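Local coordinates for protein glycosyltransferase Gtf1 (Streptococcus gordonii, PDB 5E9T) that is a GT-B-fold glycosyltransferase that carries an extended beta-sheet domain and assembles with the glycosyltransferase-stabilizing protein Gtf2, at residues A[133-138]-A[152-157]; A[161-166]-A[176-181]; A[251-256]-A[291-296]. The protein carries 1 engineered substitution. All blocks are in the same frame, centred on the assembly; numbering follows the deposited sequence.

Contact 1: residues A[133-138]-A[152-157]; sequences RGRLIR and FAPHND
Leu136 and Phe152 face each other across a beta hairpin of the extended beta-sheet domain, where strand 135-142 runs antiparallel to strand 146-155. The leucine lies over the face of the phenyl ring: its methyl CD2 sits almost exactly above the centre, 3.7 Å from the centroid of the Phe152 ring and 7° off the normal, a clear CH-pi contact. CG of Leu136 leans on the near side of the same face, 3.6 Å from Phe152 CD1. With CG anti to the backbone N (chi1 175°), Leu136 swings its branched end across to the aromatic side chain. Leu161 of strand 158-167 also packs against Phe152.

Toward Arg135 and Pro154 the backbones part, from 4.9 Å between the CA atoms of Ile137 and Phe152 to 7.1 Å between those of Arg135 and Pro154, and side chains bridge the gap. Arg135, bent at chi2, passes at about a right angle to Pro154, whose CG lies over one face of the guanidinium and is 3.9 Å from Arg135 NE. Thr158 of the Gtf2 chain also packs on Pro154. Beyond the proline, Arg135 reaches the loosely ordered Asp157 at the edge of its guanidinium. The two planar groups stand 81° apart; Arg135 NH1 and Asp157 OD1, 3.4 Å apart, form a salt bridge whose hydrogen bond is weak.

Contact 2: residues A[161-166]-A[176-181]; sequences LYQRRF and DMLIED
This buried contact is an antiparallel beta hairpin, strand 158-167 paired with strand 173-180, inside the extended beta-sheet domain and against the Gtf2 chain. Arg164 and Met177 (a selenomethionine) form a hydrogen-bonded pair: Arg164 N gives to Met177 O at 3.1 Å, and Met177 N returns a bond to Arg164 O at 2.8 Å. A third bond, from Ile179 N to Tyr162 O at 3.0 Å, is straight at the hydrogen but approaches from above the carbonyl plane, 55° out of it. Here the strand is distorted, since Tyr162 and Gln163 together face Tyr151 of strand 146-155 in a classic beta bulge.

Arg164 and Met177 run side by side in the same direction, bringing the selenium of Met177 to 3.6 Å from Arg164 NH1, while Glu150 of the same chain takes Arg164 NH2 in a salt bridge. Beyond the selenium, methyl CE of Met177 approaches Phe166 CE1 at 4.0 Å. Leu161 meets Ile179 through aliphatic carbons.

Gln163, Arg165, Asp176 and Leu178 share the other face; there Asn140 of the Gtf2 chain bonds to Gln163 OE1 and Glu150 of that chain forms a salt bridge with Arg165. Asp176 lies alongside Arg165. CG of Asp176 sits between the backbone N and the carbonyl carbon (chi1 64°), and CB touches the guanidinium edge, 3.7 Å from Arg165 NE; the ion pair between Arg165 NH2 and Asp176 OD2 is long, at 3.8 Å.

Contact 3: residues A[251-256]-A[291-296]; sequences SSDDYI and QHYSDK
A loop packs here against the C-terminal end of helix 280-293, which leads into the outermost strand, 299-302, of the seven-stranded parallel sheet: residues 251-256 lie between strands 246-247 and 257-258, and His292 and Tyr293 close the helix. Tyr293 carries most of the contact. CB of Ile256 rests over the centre of one face of its ring, 3.4 Å from the centroid and 12° off the normal, as a CH-pi contact, and CD1 of Ile256 extends over the same ring to 3.8 Å from Tyr293 CD1. The two side chains cross at about a right angle. On the opposite face, the imidazole of the preceding His292 lies toward the rim, so the phenol is sandwiched between aliphatic and aromatic neighbours.

The far end of the ring enters the turn of the loop. Tyr293 CG is anti to the carbonyl carbon (chi1 -71°), directing the hydroxyl to the backbone O of Ser252; the modelled OH-to-O hydrogen bond is too short for its length to be trusted. Asp253 O stands close to His292 CE1, while the carboxylate of Asp253 is turned 75° from the imidazole plane.

The loop is braced from within: Ser252 OG accepts from Asp254 N at 2.7 Å and from Tyr255 N at 3.0 Å. Tyr255 points away from the helix, and its hydroxyl bonds to Pro58 O of the Gtf2 chain. The ST motif of the loop thus packs on a helix joining parallel strands 274-277 and 299-302 in a beta-alpha-beta crossover, as expected in the Rossmann-like sheet of a GT-B glycosyltransferase.

Contacts 1 and 2 belong to one antiparallel sheet, on two hairpins whose facing strands, 146-155 and 158-167, are neighbours in the sheet, and they touch where Ala153 packs on Tyr162. Contact 2 is the buried one, with regular backbone pairing and charged side chains matched within the chain and to Gtf2. Contact 1 lies where its two strands diverge, is partly exposed, and relies on a ring-face contact and a salt bridge in place of cross-strand backbone bonds. Contact 3 stands apart, its centre about 45 Å from that of contact 2 and 56 Å from that of contact 1. It joins a loop to a helix beside the parallel sheet, mainly through one aromatic ring. Gtf2 borders all three.

Contact 1: residues A[133-138]-A[152-157]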
loop_
_atom_site.group_PDB
_atom_site.type_symbol
_atom_site.label_atom_id
_atom_site.label_comp_id
_atom_site.label_asym_id
_atom_site.label_seq_id
_atom_site.Cartn_x
_atom_site.Cartn_y
_atom_site.Cartn_z
ATOM N N ARG A 133 18.160 -22.012 -28.918
ATOM C CA ARG A 133 17.582 -21.577 -30.190
ATOM C C ARG A 133 17.680 -20.059 -30.336
ATOM O O ARG A 133 16.725 -19.380 -30.726
ATOM C CB ARG A 133 16.134 -22.060 -30.332
ATOM C CG ARG A 133 15.978 -23.562 -30.129
ATOM C CD ARG A 133 14.533 -24.021 -30.247
ATOM N NE ARG A 133 13.709 -23.554 -29.137
ATOM C CZ ARG A 133 12.548 -24.100 -28.790
ATOM N NH1 ARG A 133 12.077 -25.141 -29.464
ATOM N NH2 ARG A 133 11.859 -23.610 -27.767
ATOM N N GLY A 134 18.855 -19.527 -30.004
ATOM C CA GLY A 134 19.096 -18.101 -30.104
ATOM C C GLY A 134 18.390 -17.257 -29.070
ATOM O O GLY A 134 18.312 -16.037 -29.230
ATOM N N ARG A 135 17.872 -17.868 -28.007
ATOM C CA ARG A 135 17.135 -17.168 -26.964
ATOM C C ARG A 135 17.848 -17.340 -25.632
ATOM O O ARG A 135 18.196 -18.463 -25.254
ATOM C CB ARG A 135 15.705 -17.701 -26.855
ATOM C CG ARG A 135 14.644 -16.804 -27.459
ATOM C CD ARG A 135 14.606 -16.911 -28.968
ATOM N NE ARG A 135 13.372 -16.346 -29.505
ATOM C CZ ARG A 135 13.293 -15.178 -30.137
ATOM N NH1 ARG A 135 14.381 -14.442 -30.322
ATOM N NH2 ARG A 135 12.123 -14.746 -30.589
ATOM N N LEU A 136 18.045 -16.240 -24.908
ATOM C CA LEU A 136 18.643 -16.326 -23.581
ATOM C C LEU A 136 17.558 -16.759 -22.605
ATOM O O LEU A 136 16.601 -16.016 -22.366
ATOM C CB LEU A 136 19.233 -14.975 -23.190
ATOM C CG LEU A 136 19.788 -14.847 -21.776
ATOM C CD1 LEU A 136 20.876 -15.872 -21.562
ATOM C CD2 LEU A 136 20.304 -13.438 -21.520
ATOM N N ILE A 137 17.675 -17.973 -22.069
ATOM C CA ILE A 137 16.697 -18.475 -21.114
ATOM C C ILE A 137 17.180 -18.492 -19.665
ATOM O O ILE A 137 16.336 -18.550 -18.754
ATOM C CB ILE A 137 16.212 -19.877 -21.527
ATOM C CG1 ILE A 137 17.356 -20.881 -21.410
ATOM C CG2 ILE A 137 15.677 -19.847 -22.949
ATOM C CD1 ILE A 137 16.995 -22.264 -21.873
ATOM N N ARG A 138 18.487 -18.451 -19.411
ATOM C CA ARG A 138 18.968 -18.532 -18.037
ATOM C C ARG A 138 20.385 -17.978 -17.963
ATOM O O ARG A 138 21.145 -18.062 -18.932
ATOM C CB ARG A 138 18.910 -19.977 -17.518
ATOM C CG ARG A 138 19.618 -20.207 -16.193
ATOM C CD ARG A 138 19.540 -21.648 -15.735
ATOM N NE ARG A 138 20.726 -22.013 -14.970
ATOM C CZ ARG A 138 20.772 -23.008 -14.090
ATOM N NH1 ARG A 138 19.688 -23.733 -13.850
ATOM N NH2 ARG A 138 21.898 -23.269 -13.443
ATOM N N PHE A 152 15.124 -15.286 -18.224
ATOM C CA PHE A 152 14.742 -14.328 -19.250
ATOM C C PHE A 152 13.651 -14.910 -20.142
ATOM O O PHE A 152 13.224 -16.056 -19.981
ATOM C CB PHE A 152 15.952 -13.920 -20.097
ATOM C CG PHE A 152 17.113 -13.395 -19.301
ATOM C CD1 PHE A 152 17.988 -14.261 -18.667
ATOM C CD2 PHE A 152 17.338 -12.034 -19.201
ATOM C CE1 PHE A 152 19.056 -13.784 -17.939
ATOM C CE2 PHE A 152 18.408 -11.550 -18.473
ATOM C CZ PHE A 152 19.268 -12.429 -17.840
ATOM N N ALA A 153 13.234 -14.103 -21.115
ATOM C CA ALA A 153 12.257 -14.449 -22.141
ATOM C C ALA A 153 12.159 -13.277 -23.111
ATOM O O ALA A 153 12.184 -12.115 -22.685
ATOM C CB ALA A 153 10.891 -14.769 -21.534
ATOM N N PRO A 154 12.065 -13.533 -24.412
ATOM C CA PRO A 154 12.128 -12.432 -25.379
ATOM C C PRO A 154 10.850 -11.611 -25.393
ATOM O O PRO A 154 9.741 -12.143 -25.299
ATOM C CB PRO A 154 12.349 -13.149 -26.714
ATOM C CG PRO A 154 11.697 -14.474 -26.522
ATOM C CD PRO A 154 11.903 -14.839 -25.072
ATOM N N HIS A 155 11.024 -10.295 -25.499
ATOM C CA HIS A 155 9.924 -9.352 -25.669
ATOM C C HIS A 155 10.355 -8.326 -26.704
ATOM O O HIS A 155 11.345 -7.616 -26.494
ATOM C CB HIS A 155 9.565 -8.684 -24.339
ATOM C CG HIS A 155 8.572 -7.571 -24.464
ATOM N ND1 HIS A 155 7.432 -7.670 -25.232
ATOM C CD2 HIS A 155 8.545 -6.338 -23.906
ATOM C CE1 HIS A 155 6.748 -6.543 -25.146
ATOM N NE2 HIS A 155 7.402 -5.718 -24.348
ATOM N N ASN A 156 9.617 -8.248 -27.813
ATOM C CA ASN A 156 10.036 -7.474 -28.982
ATOM C C ASN A 156 11.418 -7.934 -29.458
ATOM O O ASN A 156 12.273 -7.130 -29.837
ATOM C CB ASN A 156 9.994 -5.969 -28.684
ATOM C CG ASN A 156 8.627 -5.519 -28.150
ATOM O OD1 ASN A 156 7.618 -6.191 -28.369
ATOM N ND2 ASN A 156 8.593 -4.385 -27.447
ATOM N N ASP A 157 11.621 -9.255 -29.447
ATOM C CA ASP A 157 12.898 -9.924 -29.720
ATOM C C ASP A 157 14.050 -9.320 -28.913
ATOM O O ASP A 157 15.183 -9.268 -29.393
ATOM C CB ASP A 157 13.240 -9.938 -31.226
ATOM C CG ASP A 157 14.355 -10.959 -31.589
ATOM O OD1 ASP A 157 15.313 -11.168 -30.813
ATOM O OD2 ASP A 157 14.241 -11.581 -32.672
#

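Contact 2: residues A[161-166]-A[176-181]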
loop_
_atom_site.group_PDB
_atom_site.type_symbol
_atom_site.label_atom_id
_atom_site.label_comp_id
_atom_site.label_asym_id
_atom_site.label_seq_id
_atom_site.Cartn_x
_atom_site.Cartn_y
_atom_site.Cartn_z
ATOM N N LEU A 161 14.882 -9.497 -18.571
ATOM C CA LEU A 161 14.967 -10.098 -17.249
ATOM C C LEU A 161 13.597 -10.068 -16.584
ATOM O O LEU A 161 13.045 -8.990 -16.340
ATOM C CB LEU A 161 15.978 -9.326 -16.408
ATOM C CG LEU A 161 16.179 -9.825 -14.994
ATOM C CD1 LEU A 161 16.656 -11.245 -15.069
ATOM C CD2 LEU A 161 17.184 -8.951 -14.270
ATOM N N TYR A 162 13.019 -11.243 -16.322
ATOM C CA TYR A 162 11.786 -11.278 -15.549
ATOM C C TYR A 162 11.949 -11.721 -14.102
ATOM O O TYR A 162 11.079 -11.410 -13.281
ATOM C CB TYR A 162 10.771 -12.194 -16.237
ATOM C CG TYR A 162 10.197 -11.570 -17.479
ATOM C CD1 TYR A 162 9.129 -10.693 -17.401
ATOM C CD2 TYR A 162 10.740 -11.833 -18.730
ATOM C CE1 TYR A 162 8.601 -10.109 -18.528
ATOM C CE2 TYR A 162 10.217 -11.252 -19.868
ATOM C CZ TYR A 162 9.146 -10.390 -19.758
ATOM O OH TYR A 162 8.613 -9.800 -20.882
ATOM N N GLN A 163 13.032 -12.415 -13.754
ATOM C CA GLN A 163 13.115 -12.956 -12.406
ATOM C C GLN A 163 14.569 -13.227 -12.043
ATOM O O GLN A 163 15.346 -13.685 -12.884
ATOM C CB GLN A 163 12.263 -14.226 -12.304
ATOM C CG GLN A 163 12.589 -15.164 -11.166
ATOM C CD GLN A 163 11.760 -16.426 -11.240
ATOM O OE1 GLN A 163 11.922 -17.234 -12.155
ATOM N NE2 GLN A 163 10.862 -16.601 -10.283
ATOM N N ARG A 164 14.907 -13.003 -10.777
ATOM C CA ARG A 164 16.246 -13.257 -10.268
ATOM C C ARG A 164 16.139 -14.032 -8.966
ATOM O O ARG A 164 15.289 -13.730 -8.122
ATOM C CB ARG A 164 17.023 -11.959 -10.046
ATOM C CG ARG A 164 18.424 -12.185 -9.517
ATOM C CD ARG A 164 19.183 -10.889 -9.317
ATOM N NE ARG A 164 19.284 -10.099 -10.539
ATOM C CZ ARG A 164 18.911 -8.829 -10.643
ATOM N NH1 ARG A 164 18.423 -8.188 -9.592
ATOM N NH2 ARG A 164 19.043 -8.191 -11.795
ATOM N N ARG A 165 17.004 -15.033 -8.807
ATOM C CA ARG A 165 16.912 -15.994 -7.719
ATOM C C ARG A 165 18.269 -16.131 -7.047
ATOM O O ARG A 165 19.306 -16.072 -7.713
ATOM C CB ARG A 165 16.427 -17.347 -8.252
ATOM C CG ARG A 165 16.190 -18.430 -7.217
ATOM C CD ARG A 165 15.359 -19.561 -7.825
ATOM N NE ARG A 165 13.996 -19.119 -8.117
ATOM C CZ ARG A 165 13.145 -19.761 -8.912
ATOM N NH1 ARG A 165 13.506 -20.884 -9.514
ATOM N NH2 ARG A 165 11.928 -19.273 -9.110
ATOM N N PHE A 166 18.260 -16.308 -5.728
ATOM C CA PHE A 166 19.477 -16.463 -4.941
ATOM C C PHE A 166 19.450 -17.793 -4.203
ATOM O O PHE A 166 18.395 -18.236 -3.740
ATOM C CB PHE A 166 19.646 -15.305 -3.956
ATOM C CG PHE A 166 20.188 -14.063 -4.589
ATOM C CD1 PHE A 166 19.397 -13.297 -5.430
ATOM C CD2 PHE A 166 21.495 -13.672 -4.366
ATOM C CE1 PHE A 166 19.899 -12.159 -6.026
ATOM C CE2 PHE A 166 22.001 -12.532 -4.959
ATOM C CZ PHE A 166 21.202 -11.778 -5.792
ATOM N N ASP A 176 13.597 -15.422 -4.190
ATOM C CA ASP A 176 13.645 -14.895 -5.545
ATOM C C ASP A 176 12.845 -13.602 -5.611
ATOM O O ASP A 176 12.075 -13.269 -4.705
ATOM C CB ASP A 176 13.142 -15.915 -6.580
ATOM C CG ASP A 176 11.675 -16.263 -6.409
ATOM O OD1 ASP A 176 10.816 -15.445 -6.798
ATOM O OD2 ASP A 176 11.382 -17.373 -5.913
HETATM N N MSE A 177 13.039 -12.872 -6.703
HETATM C CA MSE A 177 12.446 -11.556 -6.873
HETATM C C MSE A 177 11.931 -11.366 -8.293
HETATM O O MSE A 177 12.479 -11.933 -9.231
HETATM C CB MSE A 177 13.472 -10.480 -6.544
HETATM C CG MSE A 177 14.794 -10.718 -7.235
HETATM SE SE MSE A 177 15.926 -9.157 -7.225
HETATM C CE MSE A 177 16.902 -9.579 -5.611
ATOM N N LEU A 178 10.890 -10.557 -8.452
ATOM C CA LEU A 178 10.266 -10.324 -9.749
ATOM C C LEU A 178 10.720 -8.983 -10.305
ATOM O O LEU A 178 10.646 -7.961 -9.614
ATOM C CB LEU A 178 8.744 -10.336 -9.644
ATOM C CG LEU A 178 8.036 -11.630 -9.299
ATOM C CD1 LEU A 178 6.630 -11.611 -9.902
ATOM C CD2 LEU A 178 8.841 -12.864 -9.734
ATOM N N ILE A 179 11.165 -8.981 -11.558
ATOM C CA ILE A 179 11.648 -7.773 -12.212
ATOM C C ILE A 179 10.591 -7.276 -13.185
ATOM O O ILE A 179 10.094 -8.039 -14.025
ATOM C CB ILE A 179 12.979 -8.024 -12.934
ATOM C CG1 ILE A 179 13.971 -8.677 -11.972
ATOM C CG2 ILE A 179 13.526 -6.719 -13.485
ATOM C CD1 ILE A 179 14.339 -7.812 -10.799
ATOM N N GLU A 180 10.233 -6.001 -13.057
ATOM C CA GLU A 180 9.356 -5.326 -14.003
ATOM C C GLU A 180 9.951 -3.953 -14.282
ATOM O O GLU A 180 10.048 -3.126 -13.370
ATOM C CB GLU A 180 7.936 -5.211 -13.438
ATOM C CG GLU A 180 6.831 -5.055 -14.467
ATOM C CD GLU A 180 5.446 -5.183 -13.850
ATOM O OE1 GLU A 180 5.181 -4.507 -12.834
ATOM O OE2 GLU A 180 4.627 -5.970 -14.370
ATOM N N ASP A 181 10.349 -3.712 -15.535
ATOM C CA ASP A 181 10.915 -2.429 -15.963
ATOM C C ASP A 181 12.137 -2.039 -15.133
ATOM O O ASP A 181 12.213 -0.942 -14.577
ATOM C CB ASP A 181 9.859 -1.325 -15.918
ATOM C CG ASP A 181 8.531 -1.783 -16.456
ATOM O OD1 ASP A 181 8.532 -2.601 -17.402
ATOM O OD2 ASP A 181 7.490 -1.337 -15.929
#

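Contact 3: residues A[251-256]-A[291-296]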
loop_
_atom_site.group_PDB
_atom_site.type_symbol
_atom_site.label_atom_id
_atom_site.label_comp_id
_atom_site.label_asym_id
_atom_site.label_seq_id
_atom_site.Cartn_x
_atom_site.Cartn_y
_atom_site.Cartn_z
ATOM N N SER A 251 20.728 30.400 -1.281
ATOM C CA SER A 251 20.313 30.637 0.093
ATOM C C SER A 251 20.241 32.135 0.377
ATOM O O SER A 251 20.476 32.980 -0.492
ATOM C CB SER A 251 21.270 29.949 1.070
ATOM O OG SER A 251 21.375 28.566 0.789
ATOM N N SER A 252 19.893 32.454 1.621
ATOM C CA SER A 252 19.805 33.822 2.109
ATOM C C SER A 252 19.956 33.778 3.622
ATOM O O SER A 252 20.123 32.710 4.215
ATOM C CB SER A 252 18.481 34.476 1.703
ATOM O OG SER A 252 17.462 34.165 2.641
ATOM N N ASP A 253 19.894 34.953 4.251
ATOM C CA ASP A 253 19.806 34.978 5.706
ATOM C C ASP A 253 18.486 34.387 6.186
ATOM O O ASP A 253 18.402 33.898 7.318
ATOM C CB ASP A 253 19.973 36.409 6.224
ATOM C CG ASP A 253 21.317 36.632 6.904
ATOM O OD1 ASP A 253 22.259 35.854 6.646
ATOM O OD2 ASP A 253 21.431 37.590 7.699
ATOM N N ASP A 254 17.448 34.430 5.345
ATOM C CA ASP A 254 16.141 33.894 5.713
ATOM C C ASP A 254 16.053 32.383 5.513
ATOM O O ASP A 254 15.553 31.664 6.385
ATOM C CB ASP A 254 15.047 34.591 4.903
ATOM C CG ASP A 254 14.678 35.942 5.468
ATOM O OD1 ASP A 254 14.812 36.126 6.696
ATOM O OD2 ASP A 254 14.250 36.817 4.685
ATOM N N TYR A 255 16.532 31.883 4.375
ATOM C CA TYR A 255 16.294 30.503 3.970
ATOM C C TYR A 255 17.589 29.867 3.495
ATOM O O TYR A 255 18.307 30.451 2.678
ATOM C CB TYR A 255 15.246 30.429 2.854
ATOM C CG TYR A 255 13.860 30.835 3.287
ATOM C CD1 TYR A 255 13.262 30.259 4.400
ATOM C CD2 TYR A 255 13.151 31.803 2.588
ATOM C CE1 TYR A 255 11.992 30.629 4.797
ATOM C CE2 TYR A 255 11.883 32.182 2.981
ATOM C CZ TYR A 255 11.308 31.593 4.086
ATOM O OH TYR A 255 10.044 31.968 4.480
ATOM N N ILE A 256 17.871 28.668 3.990
ATOM C CA ILE A 256 19.060 27.917 3.612
ATOM C C ILE A 256 18.637 26.763 2.716
ATOM O O ILE A 256 17.598 26.132 2.943
ATOM C CB ILE A 256 19.821 27.416 4.853
ATOM C CG1 ILE A 256 21.233 26.987 4.481
ATOM C CG2 ILE A 256 19.072 26.281 5.551
ATOM C CD1 ILE A 256 22.002 26.500 5.664
ATOM N N GLN A 291 22.200 26.382 14.003
ATOM C CA GLN A 291 21.718 27.342 14.996
ATOM C C GLN A 291 20.876 28.451 14.369
ATOM O O GLN A 291 19.845 28.847 14.925
ATOM C CB GLN A 291 22.896 27.946 15.763
ATOM C CG GLN A 291 22.477 28.906 16.860
ATOM C CD GLN A 291 21.387 28.328 17.740
ATOM O OE1 GLN A 291 20.234 28.759 17.685
ATOM N NE2 GLN A 291 21.745 27.342 18.555
ATOM N N HIS A 292 21.294 28.968 13.211
ATOM C CA HIS A 292 20.589 30.102 12.616
ATOM C C HIS A 292 19.253 29.691 11.999
ATOM O O HIS A 292 18.199 30.231 12.357
ATOM C CB HIS A 292 21.475 30.772 11.565
ATOM C CG HIS A 292 20.900 32.040 11.013
ATOM N ND1 HIS A 292 21.179 32.494 9.741
ATOM C CD2 HIS A 292 20.066 32.954 11.564
ATOM C CE1 HIS A 292 20.538 33.630 9.531
ATOM N NE2 HIS A 292 19.855 33.930 10.621
ATOM N N TYR A 293 19.278 28.734 11.066
ATOM C CA TYR A 293 18.134 28.527 10.178
ATOM C C TYR A 293 17.036 27.683 10.811
ATOM O O TYR A 293 15.848 27.954 10.607
ATOM C CB TYR A 293 18.604 27.900 8.872
ATOM C CG TYR A 293 19.377 28.878 8.035
ATOM C CD1 TYR A 293 20.750 29.013 8.183
ATOM C CD2 TYR A 293 18.728 29.700 7.125
ATOM C CE1 TYR A 293 21.459 29.919 7.427
ATOM C CE2 TYR A 293 19.429 30.606 6.361
ATOM C CZ TYR A 293 20.795 30.713 6.517
ATOM O OH TYR A 293 21.504 31.617 5.763
ATOM N N SER A 294 17.411 26.627 11.524
ATOM C CA SER A 294 16.485 25.851 12.339
ATOM C C SER A 294 17.176 25.604 13.663
ATOM O O SER A 294 18.162 24.863 13.684
ATOM C CB SER A 294 16.171 24.517 11.663
ATOM O OG SER A 294 17.339 23.704 11.674
ATOM N N ASP A 295 16.686 26.177 14.769
ATOM C CA ASP A 295 17.506 26.059 15.967
ATOM C C ASP A 295 17.537 24.594 16.363
ATOM O O ASP A 295 16.525 24.014 16.768
ATOM C CB ASP A 295 17.005 26.942 17.113
ATOM C CG ASP A 295 17.757 26.678 18.448
ATOM O OD1 ASP A 295 17.492 27.385 19.437
ATOM O OD2 ASP A 295 18.606 25.771 18.527
ATOM N N LYS A 296 18.740 24.029 16.271
ATOM C CA LYS A 296 19.106 22.699 16.715
ATOM C C LYS A 296 20.595 22.772 16.985
ATOM O O LYS A 296 21.282 23.663 16.481
ATOM C CB LYS A 296 18.803 21.605 15.675
ATOM C CG LYS A 296 17.695 21.910 14.684
ATOM C CD LYS A 296 16.833 20.694 14.438
ATOM C CE LYS A 296 16.703 20.422 12.953
ATOM N NZ LYS A 296 15.292 20.132 12.584
#